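Local coordinates for serine protease inhibitor (Schistosoma haematobium, PDB 3STO), which is a serpin-fold protein of a parasitic blood fluke and probably inhibits serine endopeptidases, at residues E239-I243 against N267-L272; D37-T41 against L300-L304; H24-S28 against L273-K277; P201-T207 against L348-G352; S18-F22 against T70-K74. One frame throughout, in Å; residues are numbered along the deposited sequence.

From the N terminus, helix 18-30 opens two loops: contact 5 closes the shorter one at 70-74, just after helix 61-70, and contact 3 closes the longer at 273-277. Strand 39-41 then opens contact 2, which ends at strand 287-305, and the loop at 201-207 opens contact 4, which ends at 348-352. Contact 5 crosses contacts 2 and 3, and contacts 2, 3 and 4 cross one another. Contact 1 is nested inside all three of these and lies in series with contact 5. Contacts 1 and 3 touch, as do 2 and 3 and also 3 and 5, so helix 18-30 links the helical part of the fold to its strands.

Contact 1: E239-I243 against N267-L272; sequences EGFEI and NGATEL
Gly-240 is held by the side-chain amide of Asn-267 just where the strand is distorted: Gly-240 and Phe-241 together sit opposite the single residue Phe-236, a G1 beta bulge, and glycine suits the first bulge position because its phi is positive, 73°. Asn-267 ND2 donates to Gly-240 O over 2.9 Å. It arrives in the carbonyl plane, on a lone pair, and uses an amide N-H in its own plane, which fixes how the Asn-267 amide is turned. Next to this bond, Gly-268 N donates to Glu-239 O at 3.0 Å. Gly-268, having no CB, can bring its backbone close to both Glu-239 O and the ring of Phe-241, whose CE2 lies 3.6 Å from Gly-268 C at the ring edge. A chi1 of 58° tucks that ring back over its own main chain, on the side facing Gly-268. Further along, Phe-241 CD2 meets the small methyl Ala-269 CB at 4.3 Å, and Phe-241 CZ comes within 3.6 Å of Leu-272 CD1. Ile-243 CD1 touches the same leucine methyl at 4.2 Å. Val-258 of strand 253-260 packs on Phe-241 and Ala-269, while the carboxylate of Glu-239 turns elsewhere, to the hydroxyl of Tyr-282. Polar and apolar forces therefore divide the work. Two directional bonds to successive carbonyls tie the bulge to residues 267-268 and probably help to hold its shape, and a buried hydrocarbon layer of phenylalanine, isoleucine, leucine and alanine seats the short helix 269-273 against the strand.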
# COMPACT_ATOMS: atom_id res chain seq x y z
N GLU A 239 17.48 -16.91 8.82
CA GLU A 239 16.23 -16.74 8.11
C GLU A 239 16.41 -16.95 6.61
O GLU A 239 15.45 -16.91 5.85
CB GLU A 239 15.64 -15.36 8.38
CG GLU A 239 15.37 -15.09 9.85
CD GLU A 239 16.51 -14.42 10.58
OE1 GLU A 239 17.70 -14.62 10.21
OE2 GLU A 239 16.22 -13.69 11.54
N GLY A 240 17.64 -17.14 6.17
CA GLY A 240 17.91 -17.37 4.77
C GLY A 240 17.80 -16.20 3.81
O GLY A 240 17.55 -16.41 2.62
N PHE A 241 18.02 -14.97 4.31
CA PHE A 241 18.04 -13.80 3.40
C PHE A 241 19.05 -12.69 3.78
O PHE A 241 19.69 -12.72 4.84
CB PHE A 241 16.62 -13.23 3.26
CG PHE A 241 15.99 -12.83 4.57
CD1 PHE A 241 16.45 -11.71 5.29
CD2 PHE A 241 14.92 -13.53 5.08
CE1 PHE A 241 15.86 -11.32 6.48
CE2 PHE A 241 14.33 -13.15 6.28
CZ PHE A 241 14.81 -12.05 7.00
N GLU A 242 19.19 -11.72 2.91
CA GLU A 242 20.01 -10.55 3.18
C GLU A 242 19.21 -9.34 2.75
O GLU A 242 18.31 -9.46 1.92
CB GLU A 242 21.39 -10.62 2.46
CG GLU A 242 21.35 -10.88 0.93
CD GLU A 242 22.76 -11.18 0.28
OE1 GLU A 242 23.82 -10.98 0.93
OE2 GLU A 242 22.82 -11.60 -0.90
N ILE A 243 19.54 -8.17 3.29
CA ILE A 243 18.75 -6.99 3.09
C ILE A 243 19.62 -5.77 2.84
O ILE A 243 20.66 -5.62 3.49
CB ILE A 243 17.86 -6.74 4.37
CG1 ILE A 243 16.89 -7.90 4.59
CG2 ILE A 243 17.10 -5.39 4.30
CD1 ILE A 243 15.97 -7.72 5.77
N ASN A 267 12.41 -18.47 1.26
CA ASN A 267 12.90 -18.61 2.62
C ASN A 267 12.08 -17.77 3.62
O ASN A 267 10.85 -17.66 3.46
CB ASN A 267 14.40 -18.26 2.69
CG ASN A 267 15.30 -19.34 2.05
OD1 ASN A 267 14.89 -20.50 1.91
ND2 ASN A 267 16.52 -18.95 1.65
N GLY A 268 12.72 -17.18 4.63
CA GLY A 268 12.01 -16.38 5.63
C GLY A 268 11.49 -15.06 5.11
O GLY A 268 10.85 -14.31 5.82
N ALA A 269 11.77 -14.77 3.84
CA ALA A 269 11.42 -13.48 3.28
C ALA A 269 9.90 -13.31 3.27
O ALA A 269 9.40 -12.19 3.27
CB ALA A 269 11.99 -13.32 1.90
N THR A 270 9.18 -14.42 3.26
CA THR A 270 7.72 -14.40 3.26
C THR A 270 7.16 -13.97 4.61
O THR A 270 6.15 -13.32 4.66
CB THR A 270 7.14 -15.78 2.96
OG1 THR A 270 7.86 -16.77 3.72
CG2 THR A 270 7.25 -16.08 1.51
N GLU A 271 7.83 -14.35 5.68
CA GLU A 271 7.49 -13.87 7.00
C GLU A 271 7.61 -12.32 7.23
O GLU A 271 6.92 -11.75 8.06
CB GLU A 271 8.25 -14.69 8.04
CG GLU A 271 8.00 -16.21 7.90
CD GLU A 271 6.50 -16.60 7.79
OE1 GLU A 271 5.78 -16.50 8.82
OE2 GLU A 271 6.04 -17.00 6.69
N LEU A 272 8.46 -11.64 6.48
CA LEU A 272 8.48 -10.18 6.51
C LEU A 272 7.36 -9.58 5.68
O LEU A 272 6.83 -8.54 6.05
CB LEU A 272 9.83 -9.63 6.03
CG LEU A 272 11.00 -9.82 7.00
CD1 LEU A 272 12.27 -9.66 6.24
CD2 LEU A 272 10.92 -8.83 8.12

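Contact 2: D37-T41 against L300-L304; sequences DNFLT and LKNTL
Leu-300 reaches across to residues 38-40, and each of its outer carbons finds a different neighbour. Its CB lies 3.9 Å from Leu-40 CD2, two branched side chains passing at a slant. With CG beside the backbone N (chi1 -48°), the two methyls fork toward the start of strand 39-41. Leu-300 CD1 approaches the backbone at Phe-39 O, 4.1 Å away, and Leu-300 CD2 ends 3.9 Å from Asn-38 ND2. That last meeting is packing alone; Asn-38 OD1 accepts from the backbone N of Met-400 and of Asn-401. Leu-40 CD2 also meets Leu-300 O at 3.7 Å, and a branched apolar residue fills this buried layer, with Met-395 and Ala-397 beside it.

An amide suits Asn-302, which both gives and takes a bond. Asn-302 ND2 donates to Leu-40 O over 3.0 Å, on a lone pair in the carbonyl plane, with the acceptor tilted 17° from the amide plane; OD1 accepts from Asn-344. Beyond it, Leu-304 CD1 lies 3.7 Å from Thr-41 OG1, the two side chains crossing at about a right angle.

Segments 39-41 and 300-304 run at 70°, axes 7.5 Å apart. Leu-40 and Leu-300 point at each other's segments, and strand 39-41 pairs with 392-399 but 287-305 with 339-348, consistent with two sheets packed face to face, as in the serpin fold; helix 18-30 adjoins the end where Tyr-26 bonds to Thr-41.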
# COMPACT_ATOMS: atom_id res chain seq x y z
N ASP A 37 2.05 -15.31 -7.59
CA ASP A 37 2.00 -14.10 -8.39
C ASP A 37 2.96 -13.01 -7.90
O ASP A 37 3.47 -13.07 -6.79
CB ASP A 37 0.56 -13.54 -8.39
CG ASP A 37 -0.47 -14.56 -8.83
OD1 ASP A 37 -0.27 -15.21 -9.88
OD2 ASP A 37 -1.49 -14.71 -8.13
N ASN A 38 3.16 -11.99 -8.72
CA ASN A 38 3.59 -10.71 -8.16
C ASN A 38 2.53 -10.21 -7.15
O ASN A 38 1.33 -10.42 -7.31
CB ASN A 38 3.81 -9.65 -9.24
CG ASN A 38 4.97 -9.97 -10.19
OD1 ASN A 38 5.98 -10.58 -9.81
ND2 ASN A 38 4.84 -9.53 -11.44
N PHE A 39 2.98 -9.57 -6.09
CA PHE A 39 2.06 -9.02 -5.13
C PHE A 39 2.48 -7.59 -4.78
O PHE A 39 3.67 -7.30 -4.67
CB PHE A 39 2.01 -9.88 -3.86
CG PHE A 39 1.17 -9.29 -2.80
CD1 PHE A 39 -0.22 -9.42 -2.85
CD2 PHE A 39 1.75 -8.56 -1.77
CE1 PHE A 39 -1.05 -8.84 -1.85
CE2 PHE A 39 0.95 -7.97 -0.76
CZ PHE A 39 -0.47 -8.11 -0.80
N LEU A 40 1.50 -6.71 -4.60
CA LEU A 40 1.77 -5.31 -4.28
C LEU A 40 0.60 -4.77 -3.44
O LEU A 40 -0.55 -4.90 -3.82
CB LEU A 40 1.92 -4.52 -5.58
CG LEU A 40 2.04 -3.01 -5.55
CD1 LEU A 40 3.18 -2.61 -4.67
CD2 LEU A 40 2.21 -2.43 -6.94
N THR A 41 0.89 -4.19 -2.28
CA THR A 41 -0.14 -3.55 -1.49
C THR A 41 0.34 -2.40 -0.58
O THR A 41 1.48 -2.38 -0.09
CB THR A 41 -0.88 -4.57 -0.58
OG1 THR A 41 -2.12 -4.01 -0.13
CG2 THR A 41 0.01 -4.97 0.62
N LEU A 300 5.31 -2.57 -11.50
CA LEU A 300 4.10 -3.36 -11.20
C LEU A 300 2.87 -2.50 -11.08
O LEU A 300 2.88 -1.45 -10.41
CB LEU A 300 4.19 -4.13 -9.87
CG LEU A 300 5.37 -4.96 -9.47
CD1 LEU A 300 4.98 -5.75 -8.23
CD2 LEU A 300 5.83 -5.87 -10.60
N LYS A 301 1.81 -2.97 -11.71
CA LYS A 301 0.46 -2.46 -11.49
C LYS A 301 -0.44 -3.56 -10.94
O LYS A 301 -0.26 -4.73 -11.24
CB LYS A 301 -0.10 -1.91 -12.79
CG LYS A 301 0.63 -0.70 -13.14
CD LYS A 301 0.24 -0.10 -14.48
CE LYS A 301 1.38 0.86 -14.88
NZ LYS A 301 1.11 1.72 -16.13
N ASN A 302 -1.41 -3.20 -10.13
CA ASN A 302 -2.37 -4.19 -9.72
C ASN A 302 -3.62 -3.59 -9.13
O ASN A 302 -3.64 -2.41 -8.75
CB ASN A 302 -1.73 -5.25 -8.80
CG ASN A 302 -1.73 -4.86 -7.36
OD1 ASN A 302 -2.02 -3.71 -6.98
ND2 ASN A 302 -1.41 -5.81 -6.52
N THR A 303 -4.66 -4.41 -9.09
CA THR A 303 -5.97 -4.03 -8.55
C THR A 303 -6.37 -5.12 -7.57
O THR A 303 -6.49 -6.28 -7.93
CB THR A 303 -7.02 -4.03 -9.64
OG1 THR A 303 -6.71 -3.03 -10.61
CG2 THR A 303 -8.38 -3.75 -9.05
N LEU A 304 -6.52 -4.76 -6.31
CA LEU A 304 -6.95 -5.74 -5.32
C LEU A 304 -8.42 -5.56 -4.99
O LEU A 304 -8.89 -4.41 -4.81
CB LEU A 304 -6.15 -5.58 -4.05
CG LEU A 304 -4.70 -5.99 -4.04
CD1 LEU A 304 -4.17 -5.68 -2.66
CD2 LEU A 304 -4.59 -7.46 -4.36

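Contact 3: H24-S28 against L273-K277; sequences HAYLS and LNGNK
His-24 and Asn-276 share the one hydrogen bond between these segments. His-24 NE2 donates to Asn-276 OD1 over 3.1 Å and almost straight, at 170°; the oxygen lies in the imidazole plane and receives the proton on a lone pair in its own carbonyl plane. The ring and the amide nevertheless stand 80° apart, meeting nearly at right angles. With CG opposite the backbone N (chi1 -172°), the histidine extends far enough beyond its helix to make this bond.

Carbonyl contacts come next. Gly-275 O sits over one face of the His-24 ring, 3.2 Å above the plane and offset toward the rim, an approach unsuited to hydrogen bonding. Asn-274 O lies at the ring edge, 3.5 Å from His-24 CD2, and is also 3.6 Å from Leu-27 CB. Leu-27 CD1 meets Leu-273 O at 3.8 Å, so the leucine lies against main chain.

A bond within 273-277 holds that loop in shape. Asn-276 N donates to Asn-274 OD1 at 2.8 Å, an Asx turn that folds the chain as it leaves helix 269-273. Gly-275 suits its middle position, where phi is positive and a backbone without CB can lie beside the imidazole.

The bonds form a chain, from the His-24 N-H through the Asn-276 amide to the Glu-271 carboxylate. The carboxylate probably sharpens the amide oxygen as an acceptor and favours a proton on NE2.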
# COMPACT_ATOMS: atom_id res chain seq x y z
N HIS A 24 -0.77 -5.89 10.48
CA HIS A 24 -0.39 -7.29 10.59
C HIS A 24 -1.53 -8.25 10.22
O HIS A 24 -1.31 -9.19 9.47
CB HIS A 24 0.14 -7.61 12.01
CG HIS A 24 0.70 -8.99 12.14
ND1 HIS A 24 0.91 -9.60 13.36
CD2 HIS A 24 1.12 -9.87 11.19
CE1 HIS A 24 1.43 -10.80 13.16
NE2 HIS A 24 1.56 -10.99 11.86
N ALA A 25 -2.74 -7.98 10.71
CA ALA A 25 -3.88 -8.83 10.44
C ALA A 25 -4.18 -8.80 8.97
O ALA A 25 -4.47 -9.83 8.34
CB ALA A 25 -5.12 -8.35 11.24
N TYR A 26 -4.11 -7.61 8.41
CA TYR A 26 -4.38 -7.47 7.00
C TYR A 26 -3.32 -8.22 6.14
O TYR A 26 -3.65 -8.86 5.14
CB TYR A 26 -4.47 -6.00 6.64
CG TYR A 26 -4.38 -5.76 5.17
CD1 TYR A 26 -5.48 -6.03 4.35
CD2 TYR A 26 -3.19 -5.30 4.58
CE1 TYR A 26 -5.42 -5.83 2.97
CE2 TYR A 26 -3.11 -5.08 3.21
CZ TYR A 26 -4.24 -5.35 2.41
OH TYR A 26 -4.22 -5.13 1.05
N LEU A 27 -2.06 -8.17 6.54
CA LEU A 27 -1.00 -8.75 5.71
C LEU A 27 -0.94 -10.27 5.81
O LEU A 27 -0.78 -10.92 4.81
CB LEU A 27 0.36 -8.09 5.98
CG LEU A 27 0.60 -6.67 5.46
CD1 LEU A 27 1.88 -6.11 6.03
CD2 LEU A 27 0.64 -6.62 3.95
N SER A 28 -1.14 -10.84 7.01
CA SER A 28 -1.17 -12.31 7.13
C SER A 28 -2.30 -12.96 6.38
O SER A 28 -2.23 -14.14 6.11
CB SER A 28 -1.23 -12.80 8.56
OG SER A 28 -1.96 -11.93 9.36
N LEU A 273 7.03 -10.22 4.55
CA LEU A 273 5.92 -9.77 3.72
C LEU A 273 4.58 -9.95 4.46
O LEU A 273 3.73 -9.06 4.45
CB LEU A 273 5.92 -10.47 2.36
CG LEU A 273 4.83 -9.96 1.40
CD1 LEU A 273 5.16 -8.56 0.89
CD2 LEU A 273 4.59 -10.92 0.22
N ASN A 274 4.38 -11.09 5.13
CA ASN A 274 3.12 -11.32 5.81
C ASN A 274 3.06 -10.69 7.21
O ASN A 274 2.01 -10.71 7.86
CB ASN A 274 2.75 -12.81 5.83
CG ASN A 274 3.66 -13.64 6.71
OD1 ASN A 274 4.26 -13.15 7.66
ND2 ASN A 274 3.77 -14.92 6.40
N GLY A 275 4.17 -10.12 7.67
CA GLY A 275 4.22 -9.44 8.96
C GLY A 275 4.47 -10.31 10.20
O GLY A 275 4.54 -9.79 11.30
N ASN A 276 4.62 -11.62 10.03
CA ASN A 276 4.96 -12.47 11.17
C ASN A 276 6.31 -12.12 11.74
O ASN A 276 6.57 -12.32 12.92
CB ASN A 276 4.93 -13.96 10.78
CG ASN A 276 3.52 -14.46 10.49
OD1 ASN A 276 2.53 -13.77 10.77
ND2 ASN A 276 3.42 -15.64 9.90
N LYS A 277 7.19 -11.62 10.88
CA LYS A 277 8.46 -11.08 11.32
C LYS A 277 8.37 -9.57 11.18
O LYS A 277 7.75 -9.07 10.23
CB LYS A 277 9.58 -11.60 10.46
CG LYS A 277 10.22 -12.92 10.89
CD LYS A 277 11.11 -13.43 9.71
CE LYS A 277 12.20 -14.38 10.16
NZ LYS A 277 11.71 -15.76 10.41

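Contact 4: P201-T207 against L348-G352; sequences PFEPHYT and LNESG
Thr-207 and Glu-350 approach from opposite directions and meet at a short hydrogen bond: Thr-207 OG1 donates to Glu-350 OE2 over 2.6 Å, on the anti lone pair of OE2, the side away from the other carboxylate oxygen. The glutamate gets there through a bend at its second torsion (chi2 88°), which turns the carboxylate away from Phe-202 and toward the threonine. Glu-350 OE1 forms a salt bridge with Lys-297, so both oxygens of a buried acid are engaged.

The hydrocarbon part of Glu-350 lies against two residues of the facing loop. Its CG lies 3.7 Å from Phe-202 CB and 4.2 Å from Pro-204 CG. Phe-202 directs its ring away from the glutamate side chain into the protein, where Trp-198 meets it edge-to-face and Lys-246 makes a cation-pi contact; a large flat residue serves such a junction well. In the main chain, Phe-202 N donates to Glu-350 O at 3.0 Å, and Pro-201 CB touches the same oxygen at 3.3 Å. Within 348-352, Asn-349 OD1 accepts from Gly-352 N at 3.0 Å, an Asx motif that shapes the turn.

The position corresponds to the breach region of the serpin fold, where strand 339-348 ends and the hinge of the reactive centre loop begins. In inhibitory serpins the loop starts its insertion into the main sheet here, and the glutamate-lysine pair is a familiar feature of the site.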
# COMPACT_ATOMS: atom_id res chain seq x y z
N PRO A 201 20.97 8.23 -7.32
CA PRO A 201 20.37 7.60 -8.49
C PRO A 201 21.35 6.75 -9.25
O PRO A 201 22.55 6.96 -9.13
CB PRO A 201 19.96 8.81 -9.36
CG PRO A 201 20.19 9.99 -8.53
CD PRO A 201 21.25 9.65 -7.56
N PHE A 202 20.84 5.80 -10.01
CA PHE A 202 21.66 4.93 -10.84
C PHE A 202 22.01 5.72 -12.07
O PHE A 202 21.24 6.56 -12.48
CB PHE A 202 20.87 3.68 -11.27
CG PHE A 202 20.52 2.74 -10.14
CD1 PHE A 202 19.34 2.91 -9.41
CD2 PHE A 202 21.35 1.66 -9.82
CE1 PHE A 202 19.00 2.03 -8.40
CE2 PHE A 202 21.03 0.77 -8.80
CZ PHE A 202 19.82 0.96 -8.07
N GLU A 203 23.19 5.47 -12.63
CA GLU A 203 23.58 6.03 -13.92
C GLU A 203 23.09 5.06 -14.98
O GLU A 203 23.46 3.89 -14.94
CB GLU A 203 25.12 6.15 -13.97
CG GLU A 203 25.69 7.38 -14.72
CD GLU A 203 24.98 7.67 -16.03
OE1 GLU A 203 25.07 6.83 -16.94
OE2 GLU A 203 24.33 8.72 -16.16
N PRO A 204 22.24 5.52 -15.90
CA PRO A 204 21.63 4.73 -16.98
C PRO A 204 22.65 4.04 -17.89
O PRO A 204 22.39 2.93 -18.38
CB PRO A 204 20.89 5.79 -17.81
CG PRO A 204 20.65 6.90 -16.88
CD PRO A 204 21.82 6.93 -15.95
N HIS A 205 23.78 4.69 -18.14
CA HIS A 205 24.85 4.07 -18.95
C HIS A 205 25.30 2.77 -18.34
O HIS A 205 25.89 1.95 -19.04
CB HIS A 205 26.05 5.00 -19.14
CG HIS A 205 25.79 6.09 -20.13
ND1 HIS A 205 26.10 7.41 -19.89
CD2 HIS A 205 25.18 6.06 -21.34
CE1 HIS A 205 25.71 8.15 -20.92
NE2 HIS A 205 25.15 7.35 -21.81
N TYR A 206 25.03 2.58 -17.05
CA TYR A 206 25.42 1.35 -16.40
C TYR A 206 24.29 0.35 -16.37
O TYR A 206 24.42 -0.73 -15.81
CB TYR A 206 25.98 1.59 -15.03
CG TYR A 206 27.10 2.58 -15.07
CD1 TYR A 206 28.09 2.50 -16.03
CD2 TYR A 206 27.17 3.62 -14.15
CE1 TYR A 206 29.13 3.41 -16.08
CE2 TYR A 206 28.20 4.55 -14.18
CZ TYR A 206 29.18 4.43 -15.15
OH TYR A 206 30.21 5.34 -15.19
N THR A 207 23.19 0.70 -17.01
CA THR A 207 22.06 -0.20 -17.07
C THR A 207 22.28 -1.11 -18.28
O THR A 207 22.61 -0.63 -19.36
CB THR A 207 20.72 0.58 -17.18
OG1 THR A 207 20.57 1.45 -16.04
CG2 THR A 207 19.51 -0.37 -17.30
N LEU A 348 9.94 1.39 -10.77
CA LEU A 348 11.33 1.65 -10.38
C LEU A 348 12.20 1.90 -11.61
O LEU A 348 12.12 1.17 -12.59
CB LEU A 348 11.87 0.44 -9.63
CG LEU A 348 12.62 0.55 -8.31
CD1 LEU A 348 11.63 0.73 -7.20
CD2 LEU A 348 13.38 -0.75 -8.12
N ASN A 349 13.02 2.93 -11.57
CA ASN A 349 13.95 3.20 -12.65
C ASN A 349 15.17 3.88 -12.04
O ASN A 349 15.29 3.92 -10.81
CB ASN A 349 13.28 4.03 -13.78
CG ASN A 349 12.88 5.43 -13.33
OD1 ASN A 349 13.38 5.94 -12.33
ND2 ASN A 349 11.99 6.07 -14.07
N GLU A 350 16.07 4.40 -12.88
CA GLU A 350 17.33 5.00 -12.45
C GLU A 350 17.17 6.29 -11.65
O GLU A 350 18.03 6.62 -10.85
CB GLU A 350 18.26 5.28 -13.65
CG GLU A 350 18.78 4.05 -14.35
CD GLU A 350 17.85 3.54 -15.46
OE1 GLU A 350 16.70 4.04 -15.58
OE2 GLU A 350 18.28 2.63 -16.21
N SER A 351 16.09 7.01 -11.90
CA SER A 351 15.81 8.27 -11.21
C SER A 351 15.21 8.04 -9.83
O SER A 351 15.52 8.80 -8.90
CB SER A 351 14.85 9.14 -12.03
OG SER A 351 15.39 9.45 -13.29
N GLY A 352 14.34 7.04 -9.70
CA GLY A 352 13.72 6.78 -8.42
C GLY A 352 12.50 5.90 -8.53
O GLY A 352 12.49 4.96 -9.31

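Contact 5: S18-F22 against T70-K74; sequences SHKAF and TMRLK
Thr-70, at the end of helix 61-70, presents its carbonyl to the edge of the Phe-22 ring, Thr-70 O lying 3.6 Å from Phe-22 CD1 near the ring plane. Its methyl CG2 lies beside the same ring, while its hydroxyl bonds to the backbone oxygens of Gln-66 and Ile-313, so one threonine offers a methyl to the ring and a hydroxyl to main-chain oxygens. Met-71 bends at its second and third torsions (60° and 74°) and thereby brings its selenium over the face of the ring, 4.2 Å from SE to the centroid of Phe-22: a Met-aromatic contact, suited to methionine's flexible chain and polarisable sulfur, whose position selenium takes here. Helix 43-55 touches both residues.

Arg-72 leaves the helix with positive phi in a Schellman motif, and its side chain, bent at chi2 and chi3, turns back to the last turn of helix 61-70. Arg-72 NH2 donates to Thr-70 O over 2.6 Å, and NE adds a weak bond to the same oxygen. The aliphatic part of the arginine lies along helix 18-30, with Arg-72 CG 3.7 Å from Ala-21 CB, a methyl small enough for the chains to come close. Ser-18 OG donates to Arg-72 O over 2.9 Å, from above the carbonyl plane. The side chain of Leu-73 packs on Met-89 of helix 82-101.

The guanidinium thus serves Thr-70 O at the helix end, where its positive charge probably also suits the negative end of the helix dipole, while Ser-18 ties down Arg-72 O in the chain that follows.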
# COMPACT_ATOMS: atom_id res chain seq x y z
N SER A 18 -2.53 0.54 17.18
CA SER A 18 -3.71 -0.00 16.51
C SER A 18 -3.46 -0.24 15.04
O SER A 18 -3.81 -1.29 14.49
CB SER A 18 -4.87 0.98 16.67
OG SER A 18 -5.24 1.07 18.03
N HIS A 19 -2.85 0.75 14.41
CA HIS A 19 -2.66 0.75 12.98
C HIS A 19 -1.61 -0.32 12.60
O HIS A 19 -1.62 -0.83 11.47
CB HIS A 19 -2.31 2.16 12.48
CG HIS A 19 -0.95 2.62 12.87
ND1 HIS A 19 -0.64 3.07 14.14
CD2 HIS A 19 0.21 2.67 12.17
CE1 HIS A 19 0.63 3.40 14.20
NE2 HIS A 19 1.18 3.16 13.01
N LYS A 20 -0.74 -0.69 13.54
CA LYS A 20 0.22 -1.76 13.28
C LYS A 20 -0.43 -3.12 13.48
O LYS A 20 -0.08 -4.08 12.79
CB LYS A 20 1.48 -1.63 14.14
CG LYS A 20 2.41 -0.50 13.75
CD LYS A 20 3.80 -0.65 14.40
CE LYS A 20 4.68 0.54 14.06
NZ LYS A 20 6.16 0.29 14.23
N ALA A 21 -1.36 -3.20 14.44
CA ALA A 21 -2.17 -4.40 14.66
C ALA A 21 -3.03 -4.71 13.44
O ALA A 21 -3.06 -5.84 12.95
CB ALA A 21 -3.05 -4.20 15.87
N PHE A 22 -3.73 -3.68 12.96
CA PHE A 22 -4.48 -3.81 11.72
C PHE A 22 -3.55 -4.31 10.61
O PHE A 22 -3.81 -5.31 9.96
CB PHE A 22 -5.08 -2.46 11.31
CG PHE A 22 -5.77 -2.51 9.99
CD1 PHE A 22 -7.03 -3.08 9.87
CD2 PHE A 22 -5.13 -2.04 8.84
CE1 PHE A 22 -7.66 -3.17 8.63
CE2 PHE A 22 -5.75 -2.12 7.59
CZ PHE A 22 -7.02 -2.67 7.48
N THR A 70 -11.65 -4.21 14.19
CA THR A 70 -10.66 -4.65 13.23
C THR A 70 -9.52 -3.65 13.27
O THR A 70 -8.37 -4.00 13.05
CB THR A 70 -11.23 -4.68 11.83
OG1 THR A 70 -12.26 -5.68 11.77
CG2 THR A 70 -10.15 -5.00 10.83
N MSE A 71 -9.87 -2.41 13.58
CA MSE A 71 -8.92 -1.32 13.67
C MSE A 71 -8.23 -1.35 15.01
O MSE A 71 -7.27 -0.60 15.24
CB MSE A 71 -9.61 0.04 13.49
CG MSE A 71 -8.75 1.04 12.86
SE MSE A 71 -8.28 0.32 11.12
CE MSE A 71 -10.00 0.62 10.27
N ARG A 72 -8.75 -2.18 15.91
CA ARG A 72 -8.12 -2.38 17.21
C ARG A 72 -8.15 -1.11 18.07
O ARG A 72 -7.20 -0.85 18.81
CB ARG A 72 -6.67 -2.84 17.00
CG ARG A 72 -6.29 -4.13 17.66
CD ARG A 72 -6.73 -5.42 16.95
NE ARG A 72 -6.92 -5.35 15.50
CZ ARG A 72 -6.98 -6.42 14.70
NH1 ARG A 72 -6.82 -7.64 15.20
NH2 ARG A 72 -7.19 -6.28 13.39
N LEU A 73 -9.25 -0.33 17.98
CA LEU A 73 -9.42 0.91 18.75
C LEU A 73 -9.64 0.63 20.24
O LEU A 73 -10.16 -0.41 20.60
CB LEU A 73 -10.61 1.71 18.23
CG LEU A 73 -10.63 2.17 16.76
CD1 LEU A 73 -11.82 3.07 16.47
CD2 LEU A 73 -9.34 2.88 16.41
N LYS A 74 -9.24 1.57 21.10
CA LYS A 74 -9.51 1.47 22.54
C LYS A 74 -11.00 1.62 22.84
O LYS A 74 -11.54 0.97 23.72
CB LYS A 74 -8.76 2.56 23.33
CG LYS A 74 -7.25 2.43 23.30